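Local structure of putative alpha-L-fucosidase (Bacteroides thetaiotaomicron, 4H41) at residues K155-W160 / N189-F194; F118-S123 / Y141-V146; G36-E41 / T70-R75; V237-F242 / Q269-A274; W134-N139 / F177-K182. The protein is a putative alpha-L-fucosidase that probably removes fucose from host glycans with a TIM-barrel domain of otherwise uncharacterised function. All coordinates share one frame; numbering follows the deposited sequence.

Contact 1 of 5, residues K155-W160 / N189-F194; sequences KSFGGW and NGLPTF
The phenyl ring of Phe-157 meets Leu-191 at its edge, CD1 to CD1 at 3.9 Å and close to the ring plane, while CE2 of the Trp-160 indole lies in that same plane at another part of the rim. The indole in turn has Phe-157 CE1 over one face, 3.8 Å above its plane and displaced toward the rim, and takes Pro-192 O at its edge. Leu-191 serves both rings: its CB lies 4.0 Å from Trp-160 NE1, and with CG anti to the carbonyl carbon (chi1 -69°) the branches run on, CD1 to Phe-157 and CD2 to the carbonyl of Gly-158. Trp-160 NE1 itself donates to Ser-188 OG. Strands 157-162 and 193-195 are consecutive parallel strands of the barrel, joined through helix 173-187 in a beta-alpha-beta crossover. The pairing is seen in two backbone bonds, Trp-160 N to Pro-192 O at 3.0 Å and Phe-194 N to Trp-160 O at 3.2 Å, the first the straighter (157° against 141° at the hydrogen). Cutting Leu-191 back to an alanine would keep CB beside the indole but would probably open a gap at the Phe-157 edge and thin the apolar cover of the Gly-158 carbonyl. Further along, Pro-192 CD presses on Gly-158 O at 3.2 Å, and Thr-193 CG2 packs against Trp-160 CB, its OG1 being bonded to Val-236 O.

Contact 2 of 5, residues F118-S123 / Y141-V146; sequences FGLYDS and YVIDEV
Where strand 115-119 runs out into its loop, the chain passes helix 136-151 with Tyr-121 CA 7.2 Å from Val-142 CA and Leu-120 CA 7.6 Å from Ile-143 CA, spacings that admit interlocking side chains but no backbone bond. Phe-118 and Val-146 approach from opposite directions. Val-146 CG1 sits almost centrally over one face of the phenyl ring, 3.7 Å from its centroid and 10° off the normal, which meets the geometry of a CH-pi contact. The other branch, CG2, closes to 3.4 Å from Phe-118 CZ, a tight approach for two carbons. One turn earlier on the helix, Val-142 divides its methyls: CG1, anti to the backbone N (chi1 167°), comes to the ring edge 3.9 Å from Phe-118 CE2, while CG2 lies 4.0 Å from Tyr-121 CB. The rest of Tyr-121 leads away from the helix, and its OH is bonded to Arg-79 O. Beside these, the side chains of Leu-120 and Ile-143 cross obliquely, CD2 to CG1 at 3.7 Å. No hydrogen bond links the segments, so the evidence is for purely apolar packing by buried residues. Phe-157 of the next strand touches both Phe-118 and Val-146, and Trp-160 touches Leu-120 and Ile-143. Such a seam of branched aliphatic and aromatic side chains, joining the outer side of a parallel strand to helix 136-151, which precedes the next strand, is the strand-helix layer of a TIM barrel.

Contact 3 of 5, residues G36-E41 / T70-R75; sequences GTFLDE and TVIMIR
Phe-38 holds CG anti to its carbonyl carbon (chi1 -72°) and Ile-74 holds CG1 anti to its backbone N (chi1 -161°), and the two side chains thereby cross at about a right angle, Phe-38 CD1 to Ile-74 CG1 at 3.7 Å with Ile-74 CD1 over a ring face. Ile-72 adds its CG2 methyl, 3.6 Å from Phe-38 CE1. This face of the sheet looks into the barrel, where the Phe-38 ring also meets Tyr-161 edge-to-face. On the other face Leu-39 CD1 packs on Val-71 CB at 3.8 Å, and both residues touch Met-63 of helix 53-65. That helix links strands 34-39 and 70-73 into the first beta-alpha-beta unit of the closed eight-stranded parallel barrel. Their in-register pairing rests on alternating backbone bonds: Thr-37 N to Thr-70 O, Ile-72 N to Thr-37 O, Leu-39 N to Ile-72 O and Ile-74 N to Leu-39 O. The shortest, Leu-39 N to Ile-72 O at 2.8 Å, has its donor 44° above the carbonyl plane. Leu-39 O is gripped twice, since Glu-41 N also reaches it, from the opposite face of the carbonyl, closing an inverse gamma turn centred on Asp-40. Beyond the turn Arg-75 N donates to Glu-41 O at 3.1 Å. Asp-40 and Arg-75 are not salt-bridged: a water donates to Asp-40 OD1 at 2.6 Å and accepts from Arg-75 NH1 at 3.0 Å. The second oxygen of Asp-40 is bonded to Ser-43 OG and Arg-75 NH1 also to Ile-42 O, while Ile-74 CG2 lies against one guanidinium face, 3.6 Å above its plane.

Contact 4 of 5, residues V237-F242 / Q269-A274; sequences VDACAF and QCWTNA
Ala-239 lays its CB over one face of the Trp-271 indole, 3.8 Å from the centroid of the five-membered ring and 13° off the normal, a CH-pi contact. The rotation of that indole is held at its edge, because NE1 donates to Gln-269 OE1 at 3.0 Å with the oxygen in the ring plane and the N-H meeting one of its lone pairs. Ala-241 CB touches Trp-271 CB at 3.7 Å, meeting the root of the side chain rather than the ring face. A leucine in place of Trp-271 would probably take the flat indole face off Ala-239 and leave Gln-269 OE1 without its N-H donor. Strands 239-243 and 269-273 run parallel as sixth and seventh of the barrel, with helix 252-266 as the crossover between them, and Phe-194 of the fifth strand meets the indole with planes at about 45°. Direct backbone bonds join Gln-269 N to Asp-238 O, Cys-240 N to Gln-269 O and Trp-271 N to Cys-240 O. After these the strands part slightly: Phe-242 N and Trp-271 O stand 3.8 Å apart and a water mediates, accepting from Phe-242 N at 3.1 Å and donating to Trp-271 O at 2.6 Å. Asn-273 N to Phe-242 O restores a direct bond at 2.9 Å, though its donor sits 42° above the carbonyl plane. Through ND2, Asn-273 reaches Ser-196 OG and an unidentified ligand, probably from the crystallisation liquor.

Contact 5 of 5, residues W134-N139 / F177-K182; sequences WEIEDN and FRAMGK
The start of helix 136-151 and the middle of helix 173-187 come nearest at Ile-136 and Met-180, whose CA atoms are 6.5 Å apart, and no hydrogen bond spans the gap. Met-180, present as selenomethionine, supplies the main bridge. Its extended chi2 (178°) carries SE out to 4.1 Å from Glu-135 O and equally 4.1 Å from Asn-139 ND2, and the bend at chi3 folds only the terminal CE. These two polar atoms are already engaged with each other: Asn-139 ND2 donates to Glu-135 O at 3.0 Å, with 156° at the hydrogen and the acceptor close to the amide plane. At the other end of the amide, OD1 receives Tyr-121 N, so both sides of the group are fixed. Alongside, Ile-136 CG2 meets Ala-179 CB at 4.1 Å, near a bound polyether, probably from the crystallisation liquor, that Ile-136 helps to line. All the closest approaches stand at about 4 Å, evidence of light van der Waals packing between neighbouring outer helices of the barrel. Chemically, a large polarisable atom lies against a carbonyl and an amide N-H already bonded to each other, so the helices adhere here without any direct polar bond between them.

How the contacts relate
All five contacts belong to one TIM barrel. Contacts 3, 1 and 4 are strand pairings, closing in that order along the chain, with centres 13 to 15 Å apart; they meet in the interior, where Phe-194 of contact 1 packs on Phe-38 and Ile-72 of contact 3, and Asn-273 of contact 4 touches Phe-38. Contact 5 is helix on helix in the outer layer, and contact 2 joins that layer to the sheet; the two share helix 136-151, have centres about 9 Å apart and alternate in sequence. A probable hydrogen bond from Phe-118 N to Gly-159 O ties contact 2 to contact 1. Together these contacts join sheet and helix layer on this part of the barrel.

Contact 1 of 5, residues K155-W160 / N189-F194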
# COMPACT_ATOMS: atom_id res chain seq x y z
N LYS B 155 31.55 -14.62 16.47
CA LYS B 155 32.45 -13.47 16.41
C LYS B 155 31.73 -12.16 16.18
O LYS B 155 32.11 -11.15 16.73
CB LYS B 155 33.44 -13.73 15.26
CG LYS B 155 34.47 -12.66 14.94
CD LYS B 155 35.27 -13.14 13.75
CE LYS B 155 36.29 -12.18 13.20
NZ LYS B 155 36.92 -12.73 11.97
N SER B 156 30.68 -12.18 15.36
CA SER B 156 29.99 -10.95 14.97
C SER B 156 29.00 -10.41 16.02
O SER B 156 28.47 -9.33 15.82
CB SER B 156 29.31 -11.18 13.64
OG SER B 156 28.32 -12.18 13.79
N PHE B 157 28.76 -11.13 17.13
CA PHE B 157 27.86 -10.61 18.18
C PHE B 157 28.56 -9.44 18.86
O PHE B 157 29.46 -9.63 19.67
CB PHE B 157 27.52 -11.73 19.18
CG PHE B 157 26.32 -11.43 20.05
CD1 PHE B 157 26.38 -10.44 21.03
CD2 PHE B 157 25.16 -12.18 19.96
CE1 PHE B 157 25.28 -10.16 21.84
CE2 PHE B 157 24.08 -11.93 20.81
CZ PHE B 157 24.14 -10.93 21.74
N GLY B 158 28.15 -8.22 18.52
CA GLY B 158 28.84 -7.02 18.96
C GLY B 158 28.14 -6.00 19.80
O GLY B 158 28.74 -4.97 20.11
N GLY B 159 26.90 -6.25 20.13
CA GLY B 159 26.13 -5.27 20.88
C GLY B 159 24.71 -5.66 21.14
O GLY B 159 24.24 -6.70 20.66
N TRP B 160 24.04 -4.81 21.90
CA TRP B 160 22.66 -5.00 22.33
C TRP B 160 21.82 -3.80 22.00
O TRP B 160 22.25 -2.66 22.20
CB TRP B 160 22.63 -5.20 23.85
CG TRP B 160 23.52 -6.30 24.34
CD1 TRP B 160 24.82 -6.19 24.71
CD2 TRP B 160 23.16 -7.68 24.54
NE1 TRP B 160 25.27 -7.39 25.23
CE2 TRP B 160 24.27 -8.33 25.11
CE3 TRP B 160 21.98 -8.42 24.32
CZ2 TRP B 160 24.26 -9.69 25.44
CZ3 TRP B 160 21.96 -9.77 24.70
CH2 TRP B 160 23.09 -10.38 25.26
N ASN B 189 30.61 -8.77 29.15
CA ASN B 189 31.86 -8.08 29.49
C ASN B 189 31.96 -6.71 28.80
O ASN B 189 33.00 -6.35 28.25
CB ASN B 189 33.08 -8.98 29.16
CG ASN B 189 34.38 -8.46 29.75
OD1 ASN B 189 34.39 -7.80 30.80
ND2 ASN B 189 35.48 -8.67 29.05
N GLY B 190 30.87 -5.97 28.82
CA GLY B 190 30.83 -4.60 28.36
C GLY B 190 30.56 -4.30 26.91
O GLY B 190 30.94 -3.24 26.45
N LEU B 191 29.85 -5.15 26.17
CA LEU B 191 29.53 -4.77 24.79
C LEU B 191 28.63 -3.53 24.77
O LEU B 191 27.89 -3.25 25.72
CB LEU B 191 28.82 -5.92 24.07
CG LEU B 191 29.64 -7.14 23.76
CD1 LEU B 191 28.78 -8.18 23.06
CD2 LEU B 191 30.83 -6.80 22.88
N PRO B 192 28.67 -2.79 23.68
CA PRO B 192 27.84 -1.58 23.60
C PRO B 192 26.36 -1.85 23.62
O PRO B 192 25.89 -2.89 23.17
CB PRO B 192 28.24 -0.94 22.27
CG PRO B 192 29.04 -1.92 21.54
CD PRO B 192 29.55 -2.93 22.50
N THR B 193 25.61 -0.88 24.14
CA THR B 193 24.15 -0.90 24.20
C THR B 193 23.59 0.41 23.64
O THR B 193 24.25 1.45 23.70
CB THR B 193 23.70 -1.06 25.65
OG1 THR B 193 24.26 0.04 26.35
CG2 THR B 193 24.16 -2.38 26.30
N PHE B 194 22.40 0.39 23.11
CA PHE B 194 21.75 1.63 22.67
C PHE B 194 20.26 1.48 22.70
O PHE B 194 19.72 0.36 22.76
CB PHE B 194 22.25 2.10 21.28
CG PHE B 194 21.63 1.46 20.07
CD1 PHE B 194 22.02 0.19 19.65
CD2 PHE B 194 20.73 2.16 19.27
CE1 PHE B 194 21.49 -0.38 18.49
CE2 PHE B 194 20.16 1.58 18.16
CZ PHE B 194 20.58 0.33 17.73

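Contact 2 of 5, residues F118-S123 / Y141-V146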
# COMPACT_ATOMS: atom_id res chain seq x y z
N PHE B 118 21.93 -7.35 19.00
CA PHE B 118 20.80 -8.18 19.38
C PHE B 118 19.71 -7.33 20.04
O PHE B 118 19.94 -6.76 21.08
CB PHE B 118 21.28 -9.27 20.36
CG PHE B 118 20.18 -10.22 20.76
CD1 PHE B 118 19.89 -11.32 19.98
CD2 PHE B 118 19.40 -9.98 21.89
CE1 PHE B 118 18.87 -12.20 20.35
CE2 PHE B 118 18.40 -10.88 22.28
CZ PHE B 118 18.15 -11.98 21.51
N GLY B 119 18.54 -7.28 19.43
CA GLY B 119 17.41 -6.56 19.99
C GLY B 119 16.72 -7.37 21.08
O GLY B 119 16.40 -8.55 20.88
N LEU B 120 16.40 -6.72 22.19
CA LEU B 120 15.74 -7.42 23.29
C LEU B 120 14.31 -7.79 22.94
O LEU B 120 13.69 -7.27 22.01
CB LEU B 120 15.80 -6.56 24.58
CG LEU B 120 17.20 -6.28 25.13
CD1 LEU B 120 17.12 -5.63 26.48
CD2 LEU B 120 18.05 -7.58 25.20
N TYR B 121 13.79 -8.74 23.72
CA TYR B 121 12.46 -9.27 23.53
C TYR B 121 11.40 -8.23 23.92
O TYR B 121 11.55 -7.54 24.93
CB TYR B 121 12.31 -10.56 24.37
CG TYR B 121 10.92 -11.14 24.37
CD1 TYR B 121 10.37 -11.69 23.22
CD2 TYR B 121 10.12 -11.10 25.51
CE1 TYR B 121 9.07 -12.21 23.20
CE2 TYR B 121 8.83 -11.59 25.50
CZ TYR B 121 8.29 -12.13 24.35
OH TYR B 121 6.99 -12.56 24.40
N ASP B 122 10.32 -8.18 23.16
CA ASP B 122 9.17 -7.30 23.39
C ASP B 122 7.95 -8.18 23.69
O ASP B 122 7.39 -8.81 22.79
CB ASP B 122 8.96 -6.41 22.16
CG ASP B 122 7.84 -5.38 22.30
OD1 ASP B 122 7.06 -5.45 23.28
OD2 ASP B 122 7.69 -4.55 21.38
N SER B 123 7.53 -8.22 24.96
CA SER B 123 6.41 -9.10 25.35
C SER B 123 5.03 -8.60 25.00
O SER B 123 4.09 -9.39 25.10
CB SER B 123 6.43 -9.36 26.86
OG SER B 123 5.92 -8.26 27.59
N TYR B 141 15.79 -13.83 31.23
CA TYR B 141 16.01 -15.18 30.71
C TYR B 141 16.55 -15.14 29.30
O TYR B 141 17.44 -15.92 28.97
CB TYR B 141 14.71 -15.98 30.72
CG TYR B 141 14.21 -16.22 32.12
CD1 TYR B 141 14.66 -17.30 32.87
CD2 TYR B 141 13.35 -15.32 32.72
CE1 TYR B 141 14.21 -17.52 34.17
CE2 TYR B 141 12.90 -15.51 34.03
CZ TYR B 141 13.34 -16.61 34.75
OH TYR B 141 12.90 -16.80 36.04
N VAL B 142 16.03 -14.23 28.45
CA VAL B 142 16.47 -14.11 27.06
C VAL B 142 17.93 -13.71 26.99
O VAL B 142 18.69 -14.35 26.26
CB VAL B 142 15.57 -13.13 26.27
CG1 VAL B 142 16.20 -12.74 24.92
CG2 VAL B 142 14.16 -13.71 26.06
N ILE B 143 18.32 -12.64 27.70
CA ILE B 143 19.72 -12.22 27.72
C ILE B 143 20.63 -13.39 28.15
O ILE B 143 21.62 -13.63 27.49
CB ILE B 143 19.90 -10.98 28.63
CG1 ILE B 143 19.16 -9.75 28.02
CG2 ILE B 143 21.41 -10.65 28.85
CD1 ILE B 143 18.87 -8.59 29.06
N ASP B 144 20.28 -14.09 29.22
CA ASP B 144 21.10 -15.21 29.74
C ASP B 144 21.29 -16.32 28.69
O ASP B 144 22.42 -16.70 28.39
CB ASP B 144 20.46 -15.79 30.99
CG ASP B 144 21.12 -17.10 31.44
OD1 ASP B 144 22.34 -17.07 31.76
OD2 ASP B 144 20.44 -18.17 31.36
N GLU B 145 20.21 -16.76 28.05
CA GLU B 145 20.31 -17.89 27.10
C GLU B 145 20.97 -17.47 25.80
O GLU B 145 21.75 -18.22 25.24
CB GLU B 145 18.93 -18.56 26.87
CG GLU B 145 17.92 -17.74 26.12
CD GLU B 145 16.55 -18.35 25.91
OE1 GLU B 145 16.16 -19.30 26.63
OE2 GLU B 145 15.84 -17.82 25.04
N VAL B 146 20.71 -16.25 25.35
CA VAL B 146 21.28 -15.74 24.12
C VAL B 146 22.80 -15.54 24.24
O VAL B 146 23.51 -15.82 23.29
CB VAL B 146 20.51 -14.47 23.69
CG1 VAL B 146 21.34 -13.60 22.79
CG2 VAL B 146 19.21 -14.89 23.02

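Contact 3 of 5, residues G36-E41 / T70-R75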
# COMPACT_ATOMS: atom_id res chain seq x y z
N GLY B 36 24.59 1.98 9.56
CA GLY B 36 23.89 0.90 10.23
C GLY B 36 22.46 0.80 9.79
O GLY B 36 21.86 1.78 9.32
N THR B 37 21.89 -0.43 9.89
CA THR B 37 20.48 -0.60 9.61
C THR B 37 19.89 -1.59 10.56
O THR B 37 20.56 -2.54 10.98
CB THR B 37 20.20 -1.05 8.16
OG1 THR B 37 18.78 -1.11 7.95
CG2 THR B 37 20.84 -2.35 7.82
N PHE B 38 18.63 -1.36 10.89
CA PHE B 38 17.83 -2.37 11.53
C PHE B 38 17.56 -3.46 10.54
O PHE B 38 17.60 -3.25 9.32
CB PHE B 38 16.52 -1.84 12.07
CG PHE B 38 16.72 -0.98 13.29
CD1 PHE B 38 16.85 -1.55 14.55
CD2 PHE B 38 16.84 0.40 13.18
CE1 PHE B 38 17.01 -0.76 15.69
CE2 PHE B 38 17.02 1.20 14.33
CZ PHE B 38 17.12 0.61 15.57
N LEU B 39 17.28 -4.62 11.09
CA LEU B 39 16.79 -5.81 10.42
C LEU B 39 15.43 -5.96 11.04
O LEU B 39 15.36 -6.27 12.23
CB LEU B 39 17.70 -7.03 10.69
CG LEU B 39 19.18 -6.87 10.38
CD1 LEU B 39 19.96 -7.99 11.04
CD2 LEU B 39 19.42 -6.82 8.91
N ASP B 40 14.33 -5.76 10.29
CA ASP B 40 13.00 -5.68 10.86
C ASP B 40 12.39 -7.03 11.17
O ASP B 40 11.41 -7.46 10.55
CB ASP B 40 12.09 -4.87 9.94
CG ASP B 40 10.75 -4.53 10.59
OD1 ASP B 40 10.72 -4.34 11.83
OD2 ASP B 40 9.76 -4.44 9.86
N GLU B 41 12.94 -7.69 12.18
CA GLU B 41 12.48 -8.94 12.74
C GLU B 41 12.50 -8.82 14.26
O GLU B 41 13.56 -8.47 14.74
CB GLU B 41 13.42 -10.09 12.33
CG GLU B 41 13.44 -10.37 10.84
CD GLU B 41 12.25 -11.11 10.29
OE1 GLU B 41 11.38 -11.56 11.07
OE2 GLU B 41 12.23 -11.27 9.05
N THR B 70 27.07 -2.11 10.50
CA THR B 70 26.33 -2.52 11.69
C THR B 70 24.92 -2.93 11.31
O THR B 70 24.27 -2.20 10.58
CB THR B 70 26.29 -1.35 12.69
OG1 THR B 70 27.62 -1.02 13.09
CG2 THR B 70 25.49 -1.68 13.94
N VAL B 71 24.47 -4.08 11.79
CA VAL B 71 23.09 -4.54 11.57
C VAL B 71 22.46 -4.84 12.92
O VAL B 71 23.12 -5.42 13.81
CB VAL B 71 23.00 -5.72 10.60
CG1 VAL B 71 23.42 -5.30 9.21
CG2 VAL B 71 23.83 -6.91 11.08
N ILE B 72 21.23 -4.39 13.11
CA ILE B 72 20.55 -4.48 14.39
C ILE B 72 19.25 -5.22 14.25
O ILE B 72 18.29 -4.66 13.66
CB ILE B 72 20.28 -3.08 14.98
CG1 ILE B 72 21.57 -2.21 15.06
CG2 ILE B 72 19.59 -3.23 16.33
CD1 ILE B 72 21.55 -1.00 14.16
N MSE B 73 19.15 -6.42 14.83
CA MSE B 73 17.89 -7.18 14.77
C MSE B 73 16.97 -6.54 15.75
O MSE B 73 17.28 -6.50 16.93
CB MSE B 73 18.13 -8.66 15.08
CG MSE B 73 16.94 -9.52 14.64
SE MSE B 73 17.20 -11.35 15.22
CE MSE B 73 17.18 -11.00 17.03
N ILE B 74 15.91 -5.93 15.29
CA ILE B 74 15.15 -4.98 16.11
C ILE B 74 14.51 -5.56 17.38
O ILE B 74 14.57 -4.90 18.41
CB ILE B 74 14.13 -4.18 15.23
CG1 ILE B 74 13.69 -2.90 15.94
CG2 ILE B 74 12.96 -5.03 14.81
CD1 ILE B 74 12.99 -1.87 15.02
N ARG B 75 13.96 -6.78 17.35
CA ARG B 75 13.41 -7.40 18.56
C ARG B 75 13.39 -8.89 18.40
O ARG B 75 12.79 -9.45 17.46
CB ARG B 75 12.05 -6.83 18.97
CG ARG B 75 10.94 -6.97 17.95
CD ARG B 75 9.76 -6.10 18.31
NE ARG B 75 10.05 -4.66 18.25
CZ ARG B 75 9.98 -3.88 17.17
NH1 ARG B 75 9.63 -4.39 15.99
NH2 ARG B 75 10.28 -2.59 17.25
O HOH W 1 9.03 -3.07 13.42

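Contact 4 of 5, residues V237-F242 / Q269-A274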
# COMPACT_ATOMS: atom_id res chain seq x y z
N VAL B 237 23.74 2.63 29.10
CA VAL B 237 23.25 2.85 27.74
C VAL B 237 24.29 3.76 27.06
O VAL B 237 24.42 4.91 27.44
CB VAL B 237 21.84 3.43 27.74
CG1 VAL B 237 21.37 3.68 26.31
CG2 VAL B 237 20.88 2.51 28.48
N ASP B 238 25.04 3.24 26.08
CA ASP B 238 26.14 3.96 25.44
C ASP B 238 25.73 4.99 24.41
O ASP B 238 26.47 5.93 24.19
CB ASP B 238 27.10 3.00 24.75
CG ASP B 238 27.73 2.03 25.74
OD1 ASP B 238 28.32 2.48 26.74
OD2 ASP B 238 27.52 0.84 25.60
N ALA B 239 24.63 4.77 23.73
CA ALA B 239 24.18 5.65 22.66
C ALA B 239 22.70 5.76 22.64
O ALA B 239 21.98 4.85 23.06
CB ALA B 239 24.67 5.13 21.31
N CYS B 240 22.23 6.87 22.10
CA CYS B 240 20.81 7.08 21.90
C CYS B 240 20.65 7.46 20.43
O CYS B 240 21.42 8.32 19.92
CB CYS B 240 20.24 8.14 22.83
SG CYS B 240 18.45 8.36 22.66
N ALA B 241 19.71 6.81 19.75
CA ALA B 241 19.45 7.00 18.32
C ALA B 241 18.01 7.40 18.12
O ALA B 241 17.18 6.58 17.76
CB ALA B 241 19.76 5.70 17.54
N PHE B 242 17.69 8.66 18.38
CA PHE B 242 16.30 9.07 18.20
C PHE B 242 15.84 8.83 16.78
O PHE B 242 16.55 9.14 15.83
CB PHE B 242 16.03 10.55 18.53
CG PHE B 242 15.76 10.85 19.98
CD1 PHE B 242 14.48 10.76 20.49
CD2 PHE B 242 16.79 11.27 20.81
CE1 PHE B 242 14.24 11.03 21.83
CE2 PHE B 242 16.55 11.53 22.15
CZ PHE B 242 15.28 11.42 22.65
N GLN B 269 27.08 8.56 23.15
CA GLN B 269 27.19 8.79 21.70
C GLN B 269 25.85 9.26 21.21
O GLN B 269 24.80 8.86 21.75
CB GLN B 269 27.63 7.51 20.95
CG GLN B 269 29.10 7.16 21.21
CD GLN B 269 29.67 6.08 20.29
OE1 GLN B 269 29.08 5.69 19.28
NE2 GLN B 269 30.94 5.70 20.53
N CYS B 270 25.86 10.14 20.23
CA CYS B 270 24.64 10.72 19.69
C CYS B 270 24.44 10.22 18.28
O CYS B 270 25.17 10.58 17.36
CB CYS B 270 24.73 12.25 19.74
SG CYS B 270 23.17 13.05 19.37
N TRP B 271 23.50 9.30 18.14
CA TRP B 271 23.18 8.73 16.84
C TRP B 271 21.89 9.28 16.33
O TRP B 271 21.07 9.77 17.09
CB TRP B 271 23.05 7.20 16.96
CG TRP B 271 24.31 6.43 17.27
CD1 TRP B 271 25.53 6.94 17.65
CD2 TRP B 271 24.42 5.01 17.38
NE1 TRP B 271 26.40 5.91 17.91
CE2 TRP B 271 25.75 4.71 17.74
CE3 TRP B 271 23.53 3.95 17.11
CZ2 TRP B 271 26.20 3.40 17.91
CZ3 TRP B 271 23.99 2.64 17.24
CH2 TRP B 271 25.30 2.38 17.68
N THR B 272 21.66 9.12 15.04
CA THR B 272 20.35 9.41 14.46
C THR B 272 19.80 8.13 13.83
O THR B 272 20.54 7.38 13.19
CB THR B 272 20.33 10.57 13.46
OG1 THR B 272 18.96 10.81 13.12
CG2 THR B 272 21.13 10.30 12.19
N ASN B 273 18.51 7.86 14.06
CA ASN B 273 17.81 6.77 13.38
C ASN B 273 17.06 7.48 12.28
O ASN B 273 15.99 8.06 12.50
CB ASN B 273 16.93 5.96 14.32
CG ASN B 273 16.10 4.94 13.58
OD1 ASN B 273 16.14 4.85 12.36
ND2 ASN B 273 15.33 4.17 14.30
N ALA B 274 17.71 7.54 11.12
CA ALA B 274 17.21 8.24 9.95
C ALA B 274 16.22 7.36 9.23
O ALA B 274 16.61 6.45 8.51
CB ALA B 274 18.34 8.64 9.02
O HOH W 2 19.68 10.94 18.96
O HOH W 3 17.53 11.66 15.26

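Contact 5 of 5, residues W134-N139 / F177-K182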
# COMPACT_ATOMS: atom_id res chain seq x y z
N TRP B 134 7.48 -3.92 32.91
CA TRP B 134 6.99 -5.27 32.59
C TRP B 134 7.94 -6.03 31.65
O TRP B 134 7.88 -7.26 31.61
CB TRP B 134 5.62 -5.23 31.90
CG TRP B 134 4.49 -4.88 32.79
CD1 TRP B 134 3.71 -3.77 32.73
CD2 TRP B 134 3.92 -5.71 33.81
NE1 TRP B 134 2.76 -3.79 33.72
CE2 TRP B 134 2.86 -4.98 34.40
CE3 TRP B 134 4.22 -6.98 34.31
CZ2 TRP B 134 2.08 -5.49 35.44
CZ3 TRP B 134 3.46 -7.49 35.36
CH2 TRP B 134 2.46 -6.71 35.97
N GLU B 135 8.79 -5.33 30.89
CA GLU B 135 9.67 -5.99 29.93
C GLU B 135 10.94 -6.56 30.55
O GLU B 135 11.66 -7.31 29.89
CB GLU B 135 10.02 -4.99 28.82
CG GLU B 135 8.80 -4.49 28.04
CD GLU B 135 8.00 -5.61 27.40
OE1 GLU B 135 8.61 -6.65 27.06
OE2 GLU B 135 6.75 -5.52 27.39
N ILE B 136 11.21 -6.24 31.80
CA ILE B 136 12.45 -6.69 32.43
C ILE B 136 12.50 -8.21 32.59
O ILE B 136 13.52 -8.81 32.25
CB ILE B 136 12.63 -6.02 33.81
CG1 ILE B 136 12.70 -4.47 33.70
CG2 ILE B 136 13.92 -6.55 34.48
CD1 ILE B 136 12.52 -3.79 35.01
N GLU B 137 11.46 -8.83 33.17
CA GLU B 137 11.52 -10.24 33.57
C GLU B 137 11.85 -11.21 32.44
O GLU B 137 12.77 -12.01 32.62
CB GLU B 137 10.25 -10.68 34.26
CG GLU B 137 10.39 -12.04 34.94
CD GLU B 137 9.43 -12.30 36.08
OE1 GLU B 137 8.27 -11.83 36.00
OE2 GLU B 137 9.84 -12.97 37.05
N ASP B 138 11.13 -11.18 31.33
CA ASP B 138 11.42 -12.14 30.22
C ASP B 138 12.81 -11.91 29.67
O ASP B 138 13.48 -12.87 29.32
CB ASP B 138 10.41 -12.03 29.09
CG ASP B 138 9.00 -12.50 29.43
OD1 ASP B 138 8.85 -13.35 30.31
OD2 ASP B 138 8.06 -11.92 28.90
N ASN B 139 13.26 -10.63 29.62
CA ASN B 139 14.59 -10.35 29.10
C ASN B 139 15.67 -10.86 30.04
O ASN B 139 16.74 -11.17 29.54
CB ASN B 139 14.79 -8.91 28.76
CG ASN B 139 14.24 -8.62 27.40
OD1 ASN B 139 14.71 -9.18 26.38
ND2 ASN B 139 13.16 -7.87 27.35
N PHE B 177 15.42 0.40 31.61
CA PHE B 177 16.64 0.61 30.83
C PHE B 177 17.86 0.32 31.68
O PHE B 177 18.81 -0.30 31.19
CB PHE B 177 16.70 2.06 30.30
CG PHE B 177 15.71 2.45 29.22
CD1 PHE B 177 15.30 1.54 28.26
CD2 PHE B 177 15.26 3.76 29.12
CE1 PHE B 177 14.39 1.91 27.28
CE2 PHE B 177 14.42 4.14 28.08
CZ PHE B 177 13.96 3.21 27.19
N ARG B 178 17.84 0.72 32.94
CA ARG B 178 18.97 0.45 33.87
C ARG B 178 19.16 -1.04 34.06
O ARG B 178 20.29 -1.52 33.99
CB ARG B 178 18.74 1.12 35.21
CG ARG B 178 18.98 2.61 35.17
CD ARG B 178 18.50 3.24 36.45
NE ARG B 178 19.30 2.81 37.60
CZ ARG B 178 20.38 3.43 38.07
NH1 ARG B 178 20.84 4.54 37.49
NH2 ARG B 178 21.02 2.94 39.13
N ALA B 179 18.08 -1.78 34.29
CA ALA B 179 18.18 -3.23 34.55
C ALA B 179 18.62 -3.99 33.32
O ALA B 179 19.48 -4.87 33.41
CB ALA B 179 16.85 -3.77 35.05
N MSE B 180 18.05 -3.67 32.18
CA MSE B 180 18.36 -4.39 30.94
C MSE B 180 19.74 -4.05 30.46
O MSE B 180 20.50 -4.96 30.16
CB MSE B 180 17.28 -4.10 29.89
CG MSE B 180 15.94 -4.71 30.29
SE MSE B 180 14.40 -4.40 29.12
CE MSE B 180 14.50 -2.46 28.96
N GLY B 181 20.11 -2.76 30.49
CA GLY B 181 21.47 -2.37 30.12
C GLY B 181 22.53 -3.00 30.99
O GLY B 181 23.54 -3.48 30.49
N LYS B 182 22.29 -3.02 32.31
CA LYS B 182 23.27 -3.62 33.23
C LYS B 182 23.45 -5.11 32.96
O LYS B 182 24.59 -5.59 32.98
CB LYS B 182 22.84 -3.41 34.69
CG LYS B 182 23.84 -4.02 35.67
CD LYS B 182 23.65 -3.59 37.08
CE LYS B 182 24.46 -4.46 38.05
NZ LYS B 182 25.93 -4.32 37.80